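Local coordinates for endoglucanase, glycoside hydrolase family 5 protein (Cytophaga hutchinsonii, PDB 5IHS) that probably hydrolyses internal beta-1,4 bonds of cellulose as a family 5 endoglucanase built on a TIM barrel, at residues R53-F58 / K314-D319; D70-L75 / K116-I121; L57-W62 / H125-Q130. All coordinates share one frame; numbering follows the deposited sequence. Where two conformers were deposited one is given.

Contact 1: residues R53-F58 / K314-D319; sequences RGMSLF and KLVRDD
The guanidinium of R53 and the carboxylate of D319 are the flat groups of this contact, and they do not touch. The nearest atoms are R53 CD and D319 OD2, 4.3 Å apart, while R53 NE stays 4.6 Å from D319 OD2, too far for a salt bridge. The hydroxyl of Y279 joins the two, hydrogen-bonded to both R53 NE and D319 OD2; the direct charge partners are D273 for R53 and K323 for D319. A long arginine suits this place because it can run from the base of the strand to groups on the last strand and the outer helices. Two residues further along the strand the contact is apolar. The bend of M55 at chi2 (-58°) swings its sulfur toward the helix, where M55 SD meets V316 CG1 tip to tip at 3.5 Å, and a further bend at chi3 turns the terminal methyl. The flexible methionine adapts to the compact, branched valine. Between R53 and M55, G54 adds no side chain. The pairing of strand 53-57 with helix 311-329, which follows the eighth strand, is the closure of a TIM barrel, its last helix packed over its first strand.

Contact 2: residues D70-L75 / K116-I121; sequences DVVKWL and KGIYVI
K116 folds its aliphatic chain across that of K73, the two crossing obliquely with K116 CD 4.1 Å from K73 CG. The amino end comes round with it: K116 NZ lies 3.9 Å from K73 CB, close to the methylenes and not to the other charge. K116 is bent at chi2, chi3 and chi4, whereas K73 runs straight out from its helix, its CG opposite the backbone N (chi1 -174°). The two ammonium nitrogens, K73 NZ and K116 NZ, therefore stay 5.7 Å apart, which probably eases the repulsion between like charges. Lysine suits both places at this boundary: K73 can send its amino group outward, and the flexible chain of K116 can lie over its neighbour. Deeper in, V72 CG1 touches I118 CD1 at 4.2 Å, a purely apolar meeting of two branched side chains, as befits a buried interface. The chain turns between K116 and I118 at G117, which ends helix 99-116 in a Schellman motif; its positive phi is easily adopted by glycine. R76, one residue beyond 70-75, donates to the carbonyl O of K116. Helix 69-77 thus leans on the end of its neighbour in the outer layer: V72 also packs on V109 and A112 of helix 99-116, L75 rests on V84 of strand 83-89, and I118 leads directly into strand 119-125.

Contact 3: residues L57-W62 / H125-Q130; sequences LFWSQW and HSHEAQ
With CG of W59 opposite its carbonyl carbon (chi1 -65°) and CG of H125 opposite its backbone N (chi1 -158°), the indole of the loop turns its face to the imidazole edge at the end of strand 119-125. The result is a T-shaped (edge-to-face) stack on the face of a TIM barrel formed by the C-terminal ends of the strands, where family 5 cellulases have their active site. The planes stand at 82°, and the centroids of the W59 six-membered ring and the H125 ring are 4.5 Å apart. It is the CD2 edge of H125 that points at the indole: H125 CD2 sits 3.4 Å above the W59 ring, over its centre. On the opposite indole face lies W62 CZ3, also 3.4 Å above the plane but offset toward the rim, so the ring is held from both sides. W59 CZ3 is also 3.6 Å from the backbone H125 O, and H127 NE2 lies near the indole edge, 4.4 Å from W59 CZ2. Tryptophan suits the place because its broad indole can take the H125 edge over one face while its rim extends toward H127. Putting an alanine at W59 would probably leave the H125 edge without its aromatic face, and W62 without the ring it packs on. Each histidine is anchored elsewhere, H125 ND1 by D123 and H127 ND1 by the carbonyl O of E160, and the ring of W282 lies nearly parallel to that of H125. These ties help fix how the imidazoles are turned. Serine is apt between them: S126 OG, also hydrogen-bonded to E91, forms an ST turn by accepting a nearly straight hydrogen bond from E128 N at 2.9 Å.

All three contacts belong to one TIM barrel. Contacts 1 and 2 are about 12 Å apart between centres: contact 1 joins the last helix to the first strand, contact 2 helix 69-77 to the turn leading into the third strand. Contact 3 lies about 19 and 20 Å from these, at the C-terminal ends of the strands. Contacts 1 and 3 share L57 and F58, where strand 53-57 runs into its loop. Helix 69-77 follows next, and M55 and L57 pack on its L75 and V71. Segments 116-121 and 125-130 lead into strand 119-125 and out of it, while 314-319 comes near the chain's end. The first strand thus connects the barrel's closure to its probable active-site face.

Contact 1: residues R53-F58 / K314-D319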
loop_
_atom_site.group_PDB
_atom_site.type_symbol
_atom_site.label_atom_id
_atom_site.label_comp_id
_atom_site.label_asym_id
_atom_site.label_seq_id
_atom_site.Cartn_x
_atom_site.Cartn_y
_atom_site.Cartn_z
ATOM N N ARG A 53 -2.598 9.041 2.003
ATOM C CA ARG A 53 -2.127 8.485 3.265
ATOM C C ARG A 53 -3.238 7.632 3.844
ATOM O O ARG A 53 -4.411 8.024 3.808
ATOM C CB ARG A 53 -1.784 9.556 4.304
ATOM C CG ARG A 53 -0.845 10.656 3.870
ATOM C CD ARG A 53 -0.792 11.708 4.986
ATOM N NE ARG A 53 0.128 12.783 4.664
ATOM C CZ ARG A 53 -0.177 13.824 3.910
ATOM N NH1 ARG A 53 -1.411 13.987 3.442
ATOM N NH2 ARG A 53 0.754 14.732 3.658
ATOM N N GLY A 54 -2.874 6.470 4.365
ATOM C CA GLY A 54 -3.876 5.601 4.932
ATOM C C GLY A 54 -3.301 4.433 5.684
ATOM O O GLY A 54 -2.206 4.509 6.264
ATOM N N MET A 55 -4.073 3.350 5.688
ATOM C CA MET A 55 -3.775 2.168 6.473
ATOM C C MET A 55 -3.754 0.929 5.598
ATOM O O MET A 55 -4.566 0.783 4.672
ATOM C CB MET A 55 -4.823 1.937 7.562
ATOM C CG MET A 55 -4.820 2.987 8.658
ATOM S SD MET A 55 -3.250 3.147 9.521
ATOM C CE MET A 55 -3.136 1.576 10.399
ATOM N N SER A 56 -2.849 0.022 5.937
ATOM C CA SER A 56 -2.876 -1.333 5.416
ATOM C C SER A 56 -3.604 -2.253 6.381
ATOM O O SER A 56 -3.360 -2.233 7.594
ATOM C CB SER A 56 -1.456 -1.859 5.190
ATOM O OG SER A 56 -1.454 -3.095 4.480
ATOM N N LEU A 57 -4.443 -3.110 5.823
ATOM C CA LEU A 57 -4.874 -4.302 6.519
ATOM C C LEU A 57 -3.698 -5.274 6.601
ATOM O O LEU A 57 -2.706 -5.169 5.871
ATOM C CB LEU A 57 -6.087 -4.902 5.810
ATOM C CG LEU A 57 -7.279 -3.936 5.682
ATOM C CD1 LEU A 57 -8.369 -4.497 4.800
ATOM C CD2 LEU A 57 -7.845 -3.529 7.025
ATOM N N PHE A 58 -3.813 -6.227 7.508
ATOM C CA PHE A 58 -2.814 -7.268 7.717
ATOM C C PHE A 58 -3.141 -8.446 6.802
ATOM O O PHE A 58 -4.228 -8.519 6.228
ATOM C CB PHE A 58 -2.902 -7.651 9.199
ATOM C CG PHE A 58 -1.842 -8.608 9.741
ATOM C CD1 PHE A 58 -0.684 -8.123 10.338
ATOM C CD2 PHE A 58 -2.087 -9.975 9.823
ATOM C CE1 PHE A 58 0.236 -8.989 10.917
ATOM C CE2 PHE A 58 -1.172 -10.836 10.416
ATOM C CZ PHE A 58 -0.019 -10.344 10.961
ATOM N N LYS A 314 -2.315 5.177 17.701
ATOM C CA LYS A 314 -2.582 6.573 18.032
ATOM C C LYS A 314 -1.678 7.504 17.239
ATOM O O LYS A 314 -2.131 8.530 16.720
ATOM C CB LYS A 314 -2.386 6.819 19.529
ATOM C CG LYS A 314 -2.286 8.295 19.870
ATOM C CD LYS A 314 -2.192 8.547 21.361
ATOM C CE LYS A 314 -1.946 10.026 21.662
ATOM N NZ LYS A 314 -2.930 10.912 20.984
ATOM N N LEU A 315 -0.388 7.176 17.152
ATOM C CA LEU A 315 0.552 8.022 16.423
ATOM C C LEU A 315 0.122 8.170 14.970
ATOM O O LEU A 315 0.066 9.278 14.420
ATOM C CB LEU A 315 1.949 7.401 16.513
ATOM C CG LEU A 315 3.089 8.197 15.883
ATOM C CD1 LEU A 315 4.404 7.721 16.483
ATOM C CD2 LEU A 315 3.140 8.053 14.367
ATOM N N VAL A 316 -0.184 7.045 14.328
ATOM C CA VAL A 316 -0.500 7.047 12.905
ATOM C C VAL A 316 -1.845 7.709 12.644
ATOM O O VAL A 316 -1.997 8.485 11.690
ATOM C CB VAL A 316 -0.451 5.593 12.407
ATOM C CG1 VAL A 316 -1.055 5.451 11.044
ATOM C CG2 VAL A 316 0.985 5.086 12.488
ATOM N N ARG A 317 -2.848 7.394 13.472
ATOM C CA ARG A 317 -4.164 8.010 13.325
ATOM C C ARG A 317 -4.089 9.516 13.519
ATOM O O ARG A 317 -4.724 10.285 12.779
ATOM C CB ARG A 317 -5.155 7.392 14.314
ATOM C CG ARG A 317 -6.530 8.022 14.285
ATOM C CD ARG A 317 -7.471 7.315 15.269
ATOM N NE ARG A 317 -8.750 7.991 15.432
ATOM C CZ ARG A 317 -8.973 9.010 16.263
ATOM N NH1 ARG A 317 -8.003 9.508 17.025
ATOM N NH2 ARG A 317 -10.174 9.557 16.309
ATOM N N ASP A 318 -3.306 9.972 14.494
ATOM C CA ASP A 318 -3.180 11.409 14.696
ATOM C C ASP A 318 -2.570 12.085 13.469
ATOM O O ASP A 318 -3.012 13.172 13.069
ATOM C CB ASP A 318 -2.333 11.698 15.933
ATOM C CG ASP A 318 -3.058 11.431 17.259
ATOM O OD1 ASP A 318 -4.286 11.173 17.262
ATOM O OD2 ASP A 318 -2.379 11.516 18.322
ATOM N N ASP A 319 -1.552 11.463 12.858
ATOM C CA ASP A 319 -0.945 12.021 11.646
ATOM C C ASP A 319 -1.947 12.066 10.494
ATOM O O ASP A 319 -2.035 13.071 9.780
ATOM C CB ASP A 319 0.314 11.223 11.284
ATOM C CG ASP A 319 0.942 11.651 9.961
ATOM O OD1 ASP A 319 1.684 12.661 9.971
ATOM O OD2 ASP A 319 0.694 10.988 8.914
#

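Contact 2: residues D70-L75 / K116-I121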
loop_
_atom_site.group_PDB
_atom_site.type_symbol
_atom_site.label_atom_id
_atom_site.label_comp_id
_atom_site.label_asym_id
_atom_site.label_seq_id
_atom_site.Cartn_x
_atom_site.Cartn_y
_atom_site.Cartn_z
ATOM N N ASP A 70 -17.578 -2.072 7.129
ATOM C CA ASP A 70 -17.630 -1.261 8.347
ATOM C C ASP A 70 -16.256 -0.699 8.691
ATOM O O ASP A 70 -16.131 0.477 9.049
ATOM C CB ASP A 70 -18.179 -2.086 9.514
ATOM C CG ASP A 70 -19.631 -2.475 9.327
ATOM O OD1 ASP A 70 -20.423 -1.661 8.803
ATOM O OD2 ASP A 70 -19.997 -3.602 9.719
ATOM N N VAL A 71 -15.215 -1.525 8.580
ATOM C CA VAL A 71 -13.849 -1.054 8.798
ATOM C C VAL A 71 -13.482 0.028 7.789
ATOM O O VAL A 71 -12.910 1.057 8.153
ATOM C CB VAL A 71 -12.864 -2.239 8.782
ATOM C CG1 VAL A 71 -11.413 -1.778 8.658
ATOM C CG2 VAL A 71 -13.055 -3.074 10.041
ATOM N N VAL A 72 -13.765 -0.195 6.504
ATOM C CA VAL A 72 -13.385 0.808 5.508
ATOM C C VAL A 72 -14.079 2.140 5.790
ATOM O O VAL A 72 -13.454 3.207 5.722
ATOM C CB VAL A 72 -13.650 0.294 4.083
ATOM C CG1 VAL A 72 -13.430 1.399 3.062
ATOM C CG2 VAL A 72 -12.741 -0.902 3.772
ATOM N N LYS A 73 -15.374 2.105 6.115
ATOM C CA LYS A 73 -16.092 3.344 6.417
ATOM C C LYS A 73 -15.490 4.049 7.625
ATOM O O LYS A 73 -15.331 5.276 7.621
ATOM C CB LYS A 73 -17.572 3.059 6.652
ATOM C CG LYS A 73 -18.386 4.328 6.826
ATOM C CD LYS A 73 -19.863 4.045 6.967
ATOM C CE LYS A 73 -20.640 5.333 7.153
ATOM N NZ LYS A 73 -22.065 5.034 7.400
ATOM N N TRP A 74 -15.159 3.290 8.674
ATOM C CA TRP A 74 -14.576 3.869 9.875
ATOM C C TRP A 74 -13.197 4.445 9.588
ATOM O O TRP A 74 -12.837 5.512 10.106
ATOM C CB TRP A 74 -14.521 2.803 10.984
ATOM C CG TRP A 74 -14.053 3.338 12.296
ATOM C CD1 TRP A 74 -12.843 3.134 12.877
ATOM C CD2 TRP A 74 -14.779 4.205 13.181
ATOM N NE1 TRP A 74 -12.770 3.806 14.073
ATOM C CE2 TRP A 74 -13.942 4.477 14.281
ATOM C CE3 TRP A 74 -16.060 4.774 13.151
ATOM C CZ2 TRP A 74 -14.338 5.284 15.344
ATOM C CZ3 TRP A 74 -16.451 5.577 14.215
ATOM C CH2 TRP A 74 -15.596 5.824 15.287
ATOM N N LEU A 75 -12.400 3.752 8.774
ATOM C CA LEU A 75 -11.096 4.294 8.399
ATOM C C LEU A 75 -11.235 5.621 7.660
ATOM O O LEU A 75 -10.435 6.534 7.868
ATOM C CB LEU A 75 -10.310 3.281 7.566
ATOM C CG LEU A 75 -9.814 2.057 8.337
ATOM C CD1 LEU A 75 -9.188 1.067 7.374
ATOM C CD2 LEU A 75 -8.817 2.452 9.418
ATOM N N LYS A 116 -17.347 4.167 -0.703
ATOM C CA LYS A 116 -17.026 5.262 0.205
ATOM C C LYS A 116 -16.146 6.328 -0.435
ATOM O O LYS A 116 -15.847 7.344 0.206
ATOM C CB LYS A 116 -16.392 4.728 1.497
ATOM C CG LYS A 116 -17.315 3.821 2.307
ATOM C CD LYS A 116 -18.628 4.481 2.738
ATOM C CE LYS A 116 -19.778 3.472 2.806
ATOM N NZ LYS A 116 -19.370 2.135 3.308
ATOM N N GLY A 117 -15.764 6.148 -1.693
ATOM C CA GLY A 117 -15.030 7.164 -2.417
ATOM C C GLY A 117 -13.595 7.392 -1.998
ATOM O O GLY A 117 -13.126 8.530 -2.081
ATOM N N ILE A 118 -12.872 6.343 -1.591
ATOM C CA ILE A 118 -11.442 6.440 -1.320
ATOM C C ILE A 118 -10.694 5.479 -2.244
ATOM O O ILE A 118 -11.281 4.602 -2.880
ATOM C CB ILE A 118 -11.081 6.239 0.168
ATOM C CG1 ILE A 118 -11.366 4.816 0.655
ATOM C CG2 ILE A 118 -11.812 7.272 1.025
ATOM C CD1 ILE A 118 -10.771 4.505 2.017
ATOM N N TYR A 119 -9.379 5.657 -2.313
ATOM C CA TYR A 119 -8.541 4.801 -3.141
ATOM C C TYR A 119 -8.262 3.483 -2.416
ATOM O O TYR A 119 -8.360 3.389 -1.185
ATOM C CB TYR A 119 -7.245 5.527 -3.538
ATOM C CG TYR A 119 -7.520 6.732 -4.429
ATOM C CD1 TYR A 119 -7.674 6.576 -5.802
ATOM C CD2 TYR A 119 -7.669 8.007 -3.900
ATOM C CE1 TYR A 119 -7.968 7.654 -6.617
ATOM C CE2 TYR A 119 -7.955 9.091 -4.702
ATOM C CZ TYR A 119 -8.115 8.917 -6.053
ATOM O OH TYR A 119 -8.431 10.031 -6.812
ATOM N N VAL A 120 -7.908 2.455 -3.187
ATOM C CA VAL A 120 -7.671 1.130 -2.628
ATOM C C VAL A 120 -6.516 0.473 -3.367
ATOM O O VAL A 120 -6.482 0.478 -4.606
ATOM C CB VAL A 120 -8.941 0.248 -2.644
ATOM C CG1 VAL A 120 -9.517 0.103 -4.041
ATOM C CG2 VAL A 120 -8.661 -1.119 -2.021
ATOM N N ILE A 121 -5.581 -0.090 -2.602
ATOM C CA ILE A 121 -4.460 -0.849 -3.142
ATOM C C ILE A 121 -4.785 -2.333 -3.054
ATOM O O ILE A 121 -5.059 -2.850 -1.967
ATOM C CB ILE A 121 -3.165 -0.551 -2.378
ATOM C CG1 ILE A 121 -2.798 0.930 -2.455
ATOM C CG2 ILE A 121 -2.030 -1.412 -2.916
ATOM C CD1 ILE A 121 -1.761 1.347 -1.442
#

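Contact 3: residues L57-W62 / H125-Q130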
loop_
_atom_site.group_PDB
_atom_site.type_symbol
_atom_site.label_atom_id
_atom_site.label_comp_id
_atom_site.label_asym_id
_atom_site.label_seq_id
_atom_site.Cartn_x
_atom_site.Cartn_y
_atom_site.Cartn_z
ATOM N N LEU A 57 -4.443 -3.110 5.823
ATOM C CA LEU A 57 -4.874 -4.302 6.519
ATOM C C LEU A 57 -3.698 -5.274 6.601
ATOM O O LEU A 57 -2.706 -5.169 5.871
ATOM C CB LEU A 57 -6.087 -4.902 5.810
ATOM C CG LEU A 57 -7.279 -3.936 5.682
ATOM C CD1 LEU A 57 -8.369 -4.497 4.800
ATOM C CD2 LEU A 57 -7.845 -3.529 7.025
ATOM N N PHE A 58 -3.813 -6.227 7.508
ATOM C CA PHE A 58 -2.814 -7.268 7.717
ATOM C C PHE A 58 -3.141 -8.446 6.802
ATOM O O PHE A 58 -4.228 -8.519 6.228
ATOM C CB PHE A 58 -2.902 -7.651 9.199
ATOM C CG PHE A 58 -1.842 -8.608 9.741
ATOM C CD1 PHE A 58 -0.684 -8.123 10.338
ATOM C CD2 PHE A 58 -2.087 -9.975 9.823
ATOM C CE1 PHE A 58 0.236 -8.989 10.917
ATOM C CE2 PHE A 58 -1.172 -10.836 10.416
ATOM C CZ PHE A 58 -0.019 -10.344 10.961
ATOM N N TRP A 59 -2.198 -9.379 6.679
ATOM C CA TRP A 59 -2.382 -10.618 5.926
ATOM C C TRP A 59 -3.830 -11.099 5.933
ATOM O O TRP A 59 -4.378 -11.418 6.994
ATOM C CB TRP A 59 -1.542 -11.717 6.555
ATOM C CG TRP A 59 -0.062 -11.535 6.509
ATOM C CD1 TRP A 59 0.731 -10.848 7.386
ATOM C CD2 TRP A 59 0.814 -12.130 5.559
ATOM N NE1 TRP A 59 2.047 -10.976 7.021
ATOM C CE2 TRP A 59 2.124 -11.754 5.894
ATOM C CE3 TRP A 59 0.608 -12.951 4.448
ATOM C CZ2 TRP A 59 3.232 -12.183 5.158
ATOM C CZ3 TRP A 59 1.699 -13.379 3.725
ATOM C CH2 TRP A 59 2.994 -12.997 4.080
ATOM N N SER A 60 -4.432 -11.223 4.752
ATOM C CA SER A 60 -5.854 -11.514 4.652
ATOM C C SER A 60 -6.228 -12.864 5.250
ATOM O O SER A 60 -7.357 -13.025 5.735
ATOM C CB SER A 60 -6.283 -11.469 3.189
ATOM O OG SER A 60 -5.553 -12.372 2.378
ATOM N N GLN A 61 -5.330 -13.850 5.203
ATOM C CA GLN A 61 -5.702 -15.168 5.714
ATOM C C GLN A 61 -5.657 -15.244 7.237
ATOM O O GLN A 61 -6.209 -16.188 7.817
ATOM C CB GLN A 61 -4.874 -16.288 5.055
ATOM C CG GLN A 61 -3.422 -16.426 5.497
ATOM C CD GLN A 61 -2.460 -15.600 4.658
ATOM O OE1 GLN A 61 -2.691 -14.407 4.411
ATOM N NE2 GLN A 61 -1.373 -16.226 4.213
ATOM N N TRP A 62 -5.039 -14.263 7.894
ATOM C CA TRP A 62 -4.870 -14.285 9.339
ATOM C C TRP A 62 -5.617 -13.176 10.071
ATOM O O TRP A 62 -5.892 -13.333 11.266
ATOM C CB TRP A 62 -3.378 -14.239 9.693
ATOM C CG TRP A 62 -2.630 -15.446 9.183
ATOM C CD1 TRP A 62 -3.063 -16.739 9.170
ATOM C CD2 TRP A 62 -1.332 -15.454 8.584
ATOM N NE1 TRP A 62 -2.114 -17.551 8.602
ATOM C CE2 TRP A 62 -1.040 -16.787 8.237
ATOM C CE3 TRP A 62 -0.386 -14.465 8.306
ATOM C CZ2 TRP A 62 0.156 -17.154 7.628
ATOM C CZ3 TRP A 62 0.801 -14.832 7.700
ATOM C CH2 TRP A 62 1.063 -16.165 7.373
ATOM N N HIS A 125 0.338 -10.059 -1.671
ATOM C CA HIS A 125 1.195 -9.969 -0.492
ATOM C C HIS A 125 2.084 -11.207 -0.416
ATOM O O HIS A 125 1.888 -12.120 0.388
ATOM C CB HIS A 125 0.364 -9.742 0.764
ATOM C CG HIS A 125 1.144 -9.139 1.883
ATOM N ND1 HIS A 125 1.399 -7.788 1.963
ATOM C CD2 HIS A 125 1.732 -9.709 2.963
ATOM C CE1 HIS A 125 2.094 -7.549 3.057
ATOM N NE2 HIS A 125 2.319 -8.697 3.680
ATOM N N SER A 126 3.072 -11.210 -1.308
ATOM C CA SER A 126 3.969 -12.330 -1.535
ATOM C C SER A 126 5.427 -11.921 -1.368
ATOM O O SER A 126 5.809 -10.776 -1.628
ATOM C CB SER A 126 3.784 -12.859 -2.962
ATOM O OG SER A 126 4.662 -13.934 -3.253
ATOM N N HIS A 127 6.238 -12.909 -0.965
ATOM C CA HIS A 127 7.696 -12.831 -0.943
ATOM C C HIS A 127 8.346 -13.650 -2.053
ATOM O O HIS A 127 9.578 -13.740 -2.098
ATOM C CB HIS A 127 8.250 -13.323 0.405
ATOM C CG HIS A 127 7.896 -12.460 1.575
ATOM N ND1 HIS A 127 8.193 -11.117 1.630
ATOM C CD2 HIS A 127 7.275 -12.759 2.743
ATOM C CE1 HIS A 127 7.768 -10.629 2.785
ATOM N NE2 HIS A 127 7.222 -11.608 3.487
ATOM N N GLU A 128 7.556 -14.252 -2.943
ATOM C CA GLU A 128 8.121 -15.152 -3.949
ATOM C C GLU A 128 7.200 -15.261 -5.160
ATOM O O GLU A 128 7.027 -16.331 -5.745
ATOM C CB GLU A 128 8.445 -16.515 -3.342
ATOM C CG GLU A 128 7.267 -17.242 -2.770
ATOM C CD GLU A 128 7.640 -18.626 -2.278
ATOM O OE1 GLU A 128 8.686 -18.753 -1.613
ATOM O OE2 GLU A 128 6.898 -19.590 -2.568
ATOM N N ALA A 129 6.645 -14.129 -5.580
ATOM C CA ALA A 129 5.623 -14.129 -6.623
ATOM C C ALA A 129 6.139 -14.716 -7.933
ATOM O O ALA A 129 5.378 -15.349 -8.671
ATOM C CB ALA A 129 5.099 -12.706 -6.838
ATOM N N GLN A 130 7.421 -14.514 -8.236
ATOM C CA GLN A 130 7.970 -14.973 -9.504
ATOM C C GLN A 130 7.942 -16.485 -9.635
ATOM O O GLN A 130 8.107 -16.992 -10.746
ATOM C CB GLN A 130 9.406 -14.467 -9.695
ATOM C CG GLN A 130 10.499 -15.180 -8.881
ATOM C CD GLN A 130 10.531 -14.777 -7.427
ATOM O OE1 GLN A 130 9.875 -13.826 -7.020
ATOM N NE2 GLN A 130 11.333 -15.468 -6.638
#